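Glutamate racemase (Escherichia coli, PDB 2JFN) belongs to the Asp/Glu/hydantoin racemase family of enzymes and carries glutamic acid and UDP-N-acetylmuramoyl-L-alanine as bound ligands in this structure. Local coordinates at residues A122-R136 / A152-V166. Residues are numbered along the deposited sequence; the frame is centred on the assembly and turned at random.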
ATOM      1  N   ALA A 122     -13.465   9.951   9.319  1.00 33.55           N
ATOM      2  CA  ALA A 122     -14.721  10.680   9.475  1.00 34.91           C
ATOM      3  C   ALA A 122     -15.140  10.769  10.938  1.00 35.90           C
ATOM      4  O   ALA A 122     -15.795  11.728  11.341  1.00 36.06           O
ATOM      5  CB  ALA A 122     -15.822  10.010   8.655  1.00 34.63           C
ATOM      6  N   ARG A 123     -14.766   9.768  11.729  1.00 37.08           N
ATOM      7  CA  ARG A 123     -15.101   9.748  13.151  1.00 38.64           C
ATOM      8  C   ARG A 123     -14.063  10.487  13.993  1.00 39.10           C
ATOM      9  O   ARG A 123     -14.271  10.703  15.187  1.00 39.34           O
ATOM     10  CB  ARG A 123     -15.186   8.311  13.670  1.00 39.68           C
ATOM     11  CG  ARG A 123     -16.213   7.435  12.984  1.00 41.76           C
ATOM     12  CD  ARG A 123     -16.341   6.111  13.716  1.00 43.75           C
ATOM     13  NE  ARG A 123     -16.831   6.297  15.081  1.00 45.71           N
ATOM     14  CZ  ARG A 123     -16.922   5.327  15.985  1.00 46.46           C
ATOM     15  NH1 ARG A 123     -16.551   4.092  15.672  1.00 47.45           N
ATOM     16  NH2 ARG A 123     -17.393   5.586  17.199  1.00 47.03           N
ATOM     17  N   LEU A 124     -12.949  10.870  13.378  1.00 39.13           N
ATOM     18  CA  LEU A 124     -11.883  11.549  14.109  1.00 39.56           C
ATOM     19  C   LEU A 124     -11.819  13.052  13.882  1.00 39.81           C
ATOM     20  O   LEU A 124     -11.391  13.796  14.766  1.00 39.83           O
ATOM     21  CB  LEU A 124     -10.525  10.926  13.756  1.00 39.49           C
ATOM     22  CG  LEU A 124     -10.335   9.443  14.093  1.00 39.90           C
ATOM     23  CD1 LEU A 124      -8.979   8.973  13.578  1.00 40.24           C
ATOM     24  CD2 LEU A 124     -10.441   9.228  15.596  1.00 40.03           C
ATOM     25  N   THR A 125     -12.243  13.499  12.706  1.00 39.86           N
ATOM     26  CA  THR A 125     -12.198  14.915  12.389  1.00 40.44           C
ATOM     27  C   THR A 125     -13.003  15.742  13.387  1.00 41.06           C
ATOM     28  O   THR A 125     -14.050  15.311  13.868  1.00 40.79           O
ATOM     29  CB  THR A 125     -12.718  15.193  10.957  1.00 40.32           C
ATOM     30  OG1 THR A 125     -12.606  16.592  10.671  1.00 40.44           O
ATOM     31  CG2 THR A 125     -14.173  14.761  10.808  1.00 40.44           C
ATOM     32  N   ALA A 126     -12.494  16.928  13.703  1.00 41.50           N
ATOM     33  CA  ALA A 126     -13.164  17.820  14.639  1.00 42.01           C
ATOM     34  C   ALA A 126     -13.798  18.985  13.891  1.00 42.35           C
ATOM     35  O   ALA A 126     -14.840  19.499  14.303  1.00 42.99           O
ATOM     36  CB  ALA A 126     -12.166  18.339  15.672  1.00 41.90           C
ATOM     37  N   ASN A 127     -13.179  19.401  12.789  1.00 41.88           N
ATOM     38  CA  ASN A 127     -13.708  20.515  12.012  1.00 41.62           C
ATOM     39  C   ASN A 127     -14.561  20.053  10.839  1.00 41.10           C
ATOM     40  O   ASN A 127     -15.105  20.866  10.093  1.00 41.43           O
ATOM     41  CB  ASN A 127     -12.563  21.414  11.522  1.00 41.84           C
ATOM     42  CG  ASN A 127     -11.806  20.825  10.342  1.00 41.92           C
ATOM     43  OD1 ASN A 127     -11.829  19.619  10.103  1.00 41.99           O
ATOM     44  ND2 ASN A 127     -11.113  21.686   9.605  1.00 41.74           N
ATOM     45  N   GLY A 128     -14.682  18.739  10.684  1.00 40.81           N
ATOM     46  CA  GLY A 128     -15.482  18.193   9.603  1.00 39.82           C
ATOM     47  C   GLY A 128     -14.837  18.248   8.229  1.00 39.18           C
ATOM     48  O   GLY A 128     -15.482  17.920   7.237  1.00 39.41           O
ATOM     49  N   ILE A 129     -13.574  18.664   8.158  1.00 38.60           N
ATOM     50  CA  ILE A 129     -12.872  18.737   6.877  1.00 37.56           C
ATOM     51  C   ILE A 129     -11.866  17.586   6.805  1.00 36.88           C
ATOM     52  O   ILE A 129     -10.847  17.597   7.493  1.00 36.65           O
ATOM     53  CB  ILE A 129     -12.076  20.049   6.717  1.00 37.63           C
ATOM     54  CG1 ILE A 129     -12.883  21.244   7.240  1.00 38.02           C
ATOM     55  CG2 ILE A 129     -11.717  20.246   5.247  1.00 37.28           C
ATOM     56  CD1 ILE A 129     -14.025  21.670   6.352  1.00 38.18           C
ATOM     57  N   VAL A 130     -12.156  16.597   5.969  1.00 35.90           N
ATOM     58  CA  VAL A 130     -11.272  15.452   5.826  1.00 34.41           C
ATOM     59  C   VAL A 130     -10.621  15.434   4.452  1.00 33.52           C
ATOM     60  O   VAL A 130     -11.298  15.513   3.425  1.00 33.77           O
ATOM     61  CB  VAL A 130     -12.042  14.135   6.044  1.00 34.44           C
ATOM     62  CG1 VAL A 130     -11.128  12.941   5.789  1.00 34.63           C
ATOM     63  CG2 VAL A 130     -12.579  14.091   7.466  1.00 33.95           C
ATOM     64  N   GLY A 131      -9.299  15.339   4.438  1.00 32.38           N
ATOM     65  CA  GLY A 131      -8.583  15.303   3.180  1.00 31.20           C
ATOM     66  C   GLY A 131      -8.230  13.881   2.773  1.00 30.54           C
ATOM     67  O   GLY A 131      -8.030  13.007   3.618  1.00 29.56           O
ATOM     68  N   LEU A 132      -8.173  13.644   1.468  1.00 29.94           N
ATOM     69  CA  LEU A 132      -7.809  12.334   0.954  1.00 29.63           C
ATOM     70  C   LEU A 132      -6.661  12.509  -0.020  1.00 29.56           C
ATOM     71  O   LEU A 132      -6.820  13.139  -1.070  1.00 29.35           O
ATOM     72  CB  LEU A 132      -8.993  11.672   0.241  1.00 29.35           C
ATOM     73  CG  LEU A 132      -8.705  10.344  -0.488  1.00 29.67           C
ATOM     74  CD1 LEU A 132      -8.219   9.281   0.495  1.00 28.73           C
ATOM     75  CD2 LEU A 132      -9.978   9.868  -1.185  1.00 29.83           C
ATOM     76  N   LEU A 133      -5.497  11.992   0.350  1.00 29.49           N
ATOM     77  CA  LEU A 133      -4.322  12.055  -0.514  1.00 30.26           C
ATOM     78  C   LEU A 133      -4.199  10.676  -1.131  1.00 30.96           C
ATOM     79  O   LEU A 133      -4.081   9.679  -0.417  1.00 30.93           O
ATOM     80  CB  LEU A 133      -3.051  12.347   0.283  1.00 29.82           C
ATOM     81  CG  LEU A 133      -2.750  13.774   0.714  1.00 29.97           C
ATOM     82  CD1 LEU A 133      -1.408  13.785   1.428  1.00 29.36           C
ATOM     83  CD2 LEU A 133      -2.708  14.692  -0.510  1.00 29.56           C
ATOM     84  N   ALA A 134      -4.243  10.617  -2.452  1.00 31.95           N
ATOM     85  CA  ALA A 134      -4.132   9.348  -3.153  1.00 33.61           C
ATOM     86  C   ALA A 134      -3.404   9.602  -4.456  1.00 34.73           C
ATOM     87  O   ALA A 134      -3.071  10.742  -4.775  1.00 34.36           O
ATOM     88  CB  ALA A 134      -5.520   8.781  -3.434  1.00 33.35           C
ATOM     89  N   THR A 135      -3.142   8.547  -5.214  1.00 36.55           N
ATOM     90  CA  THR A 135      -2.474   8.750  -6.479  1.00 38.50           C
ATOM     91  C   THR A 135      -3.524   9.223  -7.481  1.00 40.21           C
ATOM     92  O   THR A 135      -4.728   9.087  -7.245  1.00 39.88           O
ATOM     93  CB  THR A 135      -1.776   7.468  -6.970  1.00 38.44           C
ATOM     94  OG1 THR A 135      -0.970   7.789  -8.113  1.00 38.63           O
ATOM     95  CG2 THR A 135      -2.790   6.395  -7.322  1.00 37.99           C
ATOM     96  N   ARG A 136      -3.063   9.784  -8.593  1.00 42.42           N
ATOM     97  CA  ARG A 136      -3.957  10.319  -9.609  1.00 44.95           C
ATOM     98  C   ARG A 136      -5.076   9.374 -10.032  1.00 46.64           C
ATOM     99  O   ARG A 136      -6.229   9.790 -10.150  1.00 46.85           O
ATOM    100  CB  ARG A 136      -3.152  10.755 -10.838  1.00 44.96           C
ATOM    101  CG  ARG A 136      -3.978  11.515 -11.853  1.00 45.04           C
ATOM    102  CD  ARG A 136      -4.672  12.701 -11.195  1.00 44.89           C
ATOM    103  NE  ARG A 136      -5.737  13.235 -12.036  1.00 45.05           N
ATOM    104  CZ  ARG A 136      -6.544  14.229 -11.680  1.00 44.74           C
ATOM    105  NH1 ARG A 136      -6.407  14.802 -10.492  1.00 44.68           N
ATOM    106  NH2 ARG A 136      -7.492  14.641 -12.509  1.00 44.28           N
ATOM    107  N   ALA A 152     -18.681   8.896   4.956  1.00 67.70           N
ATOM    108  CA  ALA A 152     -18.305  10.283   5.201  1.00 67.16           C
ATOM    109  C   ALA A 152     -19.397  11.245   4.742  1.00 66.73           C
ATOM    110  O   ALA A 152     -19.122  12.255   4.098  1.00 66.67           O
ATOM    111  CB  ALA A 152     -16.997  10.596   4.491  1.00 67.17           C
ATOM    112  N   ASN A 153     -20.640  10.926   5.089  1.00 66.39           N
ATOM    113  CA  ASN A 153     -21.785  11.747   4.713  1.00 65.89           C
ATOM    114  C   ASN A 153     -21.913  12.978   5.612  1.00 65.27           C
ATOM    115  O   ASN A 153     -22.517  13.978   5.230  1.00 65.39           O
ATOM    116  CB  ASN A 153     -23.067  10.910   4.795  1.00 66.36           C
ATOM    117  CG  ASN A 153     -24.272  11.617   4.194  1.00 66.81           C
ATOM    118  OD1 ASN A 153     -25.391  11.104   4.241  1.00 66.98           O
ATOM    119  ND2 ASN A 153     -24.048  12.796   3.621  1.00 66.94           N
ATOM    120  N   GLU A 154     -21.335  12.902   6.806  1.00 64.45           N
ATOM    121  CA  GLU A 154     -21.405  14.006   7.755  1.00 63.52           C
ATOM    122  C   GLU A 154     -20.226  14.976   7.705  1.00 62.47           C
ATOM    123  O   GLU A 154     -20.142  15.898   8.522  1.00 62.51           O
ATOM    124  CB  GLU A 154     -21.569  13.454   9.176  1.00 64.22           C
ATOM    125  CG  GLU A 154     -20.857  12.126   9.434  1.00 65.05           C
ATOM    126  CD  GLU A 154     -19.357  12.199   9.208  1.00 65.51           C
ATOM    127  OE1 GLU A 154     -18.695  13.039   9.858  1.00 65.78           O
ATOM    128  OE2 GLU A 154     -18.843  11.412   8.383  1.00 65.61           O
ATOM    129  N   CYS A 155     -19.320  14.779   6.751  1.00 60.87           N
ATOM    130  CA  CYS A 155     -18.162  15.661   6.620  1.00 59.19           C
ATOM    131  C   CYS A 155     -17.842  15.926   5.154  1.00 57.82           C
ATOM    132  O   CYS A 155     -18.280  15.191   4.274  1.00 57.62           O
ATOM    133  CB  CYS A 155     -16.938  15.045   7.309  1.00 59.45           C
ATOM    134  SG  CYS A 155     -16.356  13.497   6.577  1.00 59.76           S
ATOM    135  N   GLN A 156     -17.081  16.985   4.895  1.00 56.31           N
ATOM    136  CA  GLN A 156     -16.712  17.322   3.529  1.00 54.79           C
ATOM    137  C   GLN A 156     -15.339  16.744   3.206  1.00 53.29           C
ATOM    138  O   GLN A 156     -14.391  16.882   3.978  1.00 53.00           O
ATOM    139  CB  GLN A 156     -16.707  18.840   3.326  1.00 55.37           C
ATOM    140  CG  GLN A 156     -15.669  19.590   4.131  1.00 56.39           C
ATOM    141  CD  GLN A 156     -15.648  21.071   3.803  1.00 57.13           C
ATOM    142  OE1 GLN A 156     -16.640  21.779   4.000  1.00 57.59           O
ATOM    143  NE2 GLN A 156     -14.513  21.549   3.297  1.00 57.49           N
ATOM    144  N   ILE A 157     -15.242  16.096   2.052  1.00 51.67           N
ATOM    145  CA  ILE A 157     -14.000  15.473   1.631  1.00 49.85           C
ATOM    146  C   ILE A 157     -13.246  16.279   0.588  1.00 48.42           C
ATOM    147  O   ILE A 157     -13.791  16.633  -0.454  1.00 48.14           O
ATOM    148  CB  ILE A 157     -14.264  14.063   1.059  1.00 50.01           C
ATOM    149  CG1 ILE A 157     -14.938  13.192   2.120  1.00 50.25           C
ATOM    150  CG2 ILE A 157     -12.964  13.436   0.579  1.00 50.23           C
ATOM    151  CD1 ILE A 157     -14.138  13.028   3.396  1.00 50.65           C
ATOM    152  N   GLU A 158     -11.984  16.565   0.885  1.00 46.69           N
ATOM    153  CA  GLU A 158     -11.122  17.301  -0.026  1.00 45.32           C
ATOM    154  C   GLU A 158     -10.171  16.281  -0.643  1.00 43.98           C
ATOM    155  O   GLU A 158      -9.270  15.787   0.032  1.00 43.50           O
ATOM    156  CB  GLU A 158     -10.308  18.353   0.731  1.00 45.68           C
ATOM    157  CG  GLU A 158     -11.128  19.463   1.363  1.00 46.58           C
ATOM    158  CD  GLU A 158     -11.926  20.246   0.341  1.00 47.34           C
ATOM    159  OE1 GLU A 158     -11.355  20.614  -0.709  1.00 47.28           O
ATOM    160  OE2 GLU A 158     -13.122  20.499   0.590  1.00 48.19           O
ATOM    161  N   MET A 159     -10.381  15.958  -1.915  1.00 42.74           N
ATOM    162  CA  MET A 159      -9.527  14.988  -2.596  1.00 41.56           C
ATOM    163  C   MET A 159      -8.342  15.636  -3.279  1.00 40.26           C
ATOM    164  O   MET A 159      -8.446  16.730  -3.827  1.00 39.98           O
ATOM    165  CB  MET A 159     -10.305  14.206  -3.653  1.00 42.39           C
ATOM    166  CG  MET A 159     -11.208  13.113  -3.128  1.00 44.11           C
ATOM    167  SD  MET A 159     -11.569  11.943  -4.466  1.00 46.60           S
ATOM    168  CE  MET A 159     -12.476  13.006  -5.609  1.00 46.03           C
ATOM    169  N   LEU A 160      -7.214  14.939  -3.253  1.00 38.69           N
ATOM    170  CA  LEU A 160      -6.006  15.424  -3.893  1.00 37.59           C
ATOM    171  C   LEU A 160      -5.225  14.205  -4.395  1.00 36.65           C
ATOM    172  O   LEU A 160      -4.657  13.448  -3.606  1.00 36.13           O
ATOM    173  CB  LEU A 160      -5.175  16.239  -2.894  1.00 37.60           C
ATOM    174  CG  LEU A 160      -4.140  17.206  -3.468  1.00 37.90           C
ATOM    175  CD1 LEU A 160      -3.636  18.127  -2.359  1.00 37.83           C
ATOM    176  CD2 LEU A 160      -2.993  16.431  -4.096  1.00 37.80           C
ATOM    177  N   GLY A 161      -5.229  14.008  -5.712  1.00 35.74           N
ATOM    178  CA  GLY A 161      -4.522  12.882  -6.301  1.00 34.53           C
ATOM    179  C   GLY A 161      -3.171  13.320  -6.831  1.00 33.81           C
ATOM    180  O   GLY A 161      -3.078  14.302  -7.568  1.00 33.71           O
ATOM    181  N   SER A 162      -2.116  12.600  -6.467  1.00 32.70           N
ATOM    182  CA  SER A 162      -0.781  12.968  -6.921  1.00 31.67           C
ATOM    183  C   SER A 162       0.120  11.796  -7.273  1.00 31.01           C
ATOM    184  O   SER A 162       0.576  11.066  -6.394  1.00 30.76           O
ATOM    185  CB  SER A 162      -0.079  13.821  -5.859  1.00 30.98           C
ATOM    186  OG  SER A 162       1.270  14.069  -6.226  1.00 30.57           O
ATOM    187  N   ALA A 163       0.391  11.631  -8.562  1.00 30.33           N
ATOM    188  CA  ALA A 163       1.269  10.565  -9.012  1.00 29.58           C
ATOM    189  C   ALA A 163       2.701  10.964  -8.642  1.00 29.44           C
ATOM    190  O   ALA A 163       3.558  10.114  -8.408  1.00 28.92           O
ATOM    191  CB  ALA A 163       1.143  10.389 -10.519  1.00 30.07           C
ATOM    192  N   GLU A 164       2.952  12.269  -8.580  1.00 29.32           N
ATOM    193  CA  GLU A 164       4.280  12.763  -8.239  1.00 29.78           C
ATOM    194  C   GLU A 164       4.680  12.377  -6.813  1.00 29.30           C
ATOM    195  O   GLU A 164       5.844  12.077  -6.535  1.00 28.77           O
ATOM    196  CB  GLU A 164       4.332  14.283  -8.388  1.00 31.44           C
ATOM    197  CG  GLU A 164       5.728  14.857  -8.209  1.00 34.82           C
ATOM    198  CD  GLU A 164       5.783  16.358  -8.427  1.00 36.46           C
ATOM    199  OE1 GLU A 164       4.799  16.924  -8.956  1.00 38.07           O
ATOM    200  OE2 GLU A 164       6.818  16.967  -8.078  1.00 37.79           O
ATOM    201  N   MET A 165       3.716  12.385  -5.903  1.00 28.45           N
ATOM    202  CA  MET A 165       4.026  12.027  -4.525  1.00 28.20           C
ATOM    203  C   MET A 165       4.453  10.560  -4.457  1.00 27.54           C
ATOM    204  O   MET A 165       5.307  10.184  -3.649  1.00 27.24           O
ATOM    205  CB  MET A 165       2.812  12.273  -3.632  1.00 28.91           C
ATOM    206  CG  MET A 165       3.166  12.328  -2.154  1.00 30.59           C
ATOM    207  SD  MET A 165       1.752  12.735  -1.111  1.00 31.94           S
ATOM    208  CE  MET A 165       1.604  14.479  -1.400  1.00 31.97           C
ATOM    209  N   VAL A 166       3.859   9.731  -5.310  1.00 26.73           N
ATOM    210  CA  VAL A 166       4.220   8.323  -5.335  1.00 26.74           C
ATOM    211  C   VAL A 166       5.699   8.225  -5.700  1.00 27.07           C
ATOM    212  O   VAL A 166       6.447   7.459  -5.098  1.00 26.02           O
ATOM    213  CB  VAL A 166       3.391   7.544  -6.374  1.00 26.61           C
ATOM    214  CG1 VAL A 166       3.840   6.086  -6.407  1.00 26.96           C
ATOM    215  CG2 VAL A 166       1.910   7.637  -6.031  1.00 26.49           C
TER
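Val130 and Ile157 are neighbours on the same face of adjacent parallel strands, 129-134 and 156-161, the two strands of a right-handed beta-alpha-beta crossover whose connection is helix 142-150. Seven backbone hydrogen bonds join the segments, from Gln156 N to Gly128 O (3.0 Å) through to Ser162 N to Ala134 O (2.7 Å). Strand 156-161 is an outermost strand of this four-stranded parallel sheet; strand 129-134 lies inside it, bonded along its far edge to strand 199-202. Val130, Leu132, Ile157 and Met159 share one face, where helix 142-150 packs on Leu132, Ile157 and Met159. Followed outward, Val130 CB meets Ile157 CD1 at 3.6 Å. Its CG1, set anti to the backbone N (chi1 176°), rests against the same methyl, while CG2, beside the N, reaches back to Cys155 SG at 3.9 Å. One residue pair along this face, Leu132 CD2 touches Met159 CG at 4.0 Å, before the Met159 chain turns off toward His145 and Ile148 of helix 142-150. On the opposite face Leu133 splits its contacts: CD2 packs on Leu160 CB at 3.8 Å, and CD1 meets the SD and CE of Met165, whose side chain runs roughly perpendicular to it. Ser162, which gives the last of the strand bonds, is also the N-cap of helix 163-174, its OG accepting from Met165 N. Val166, in the first turn of that helix, touches the bound glutamic acid. Val166 CG2 packs 3.6 Å from Thr135 OG1.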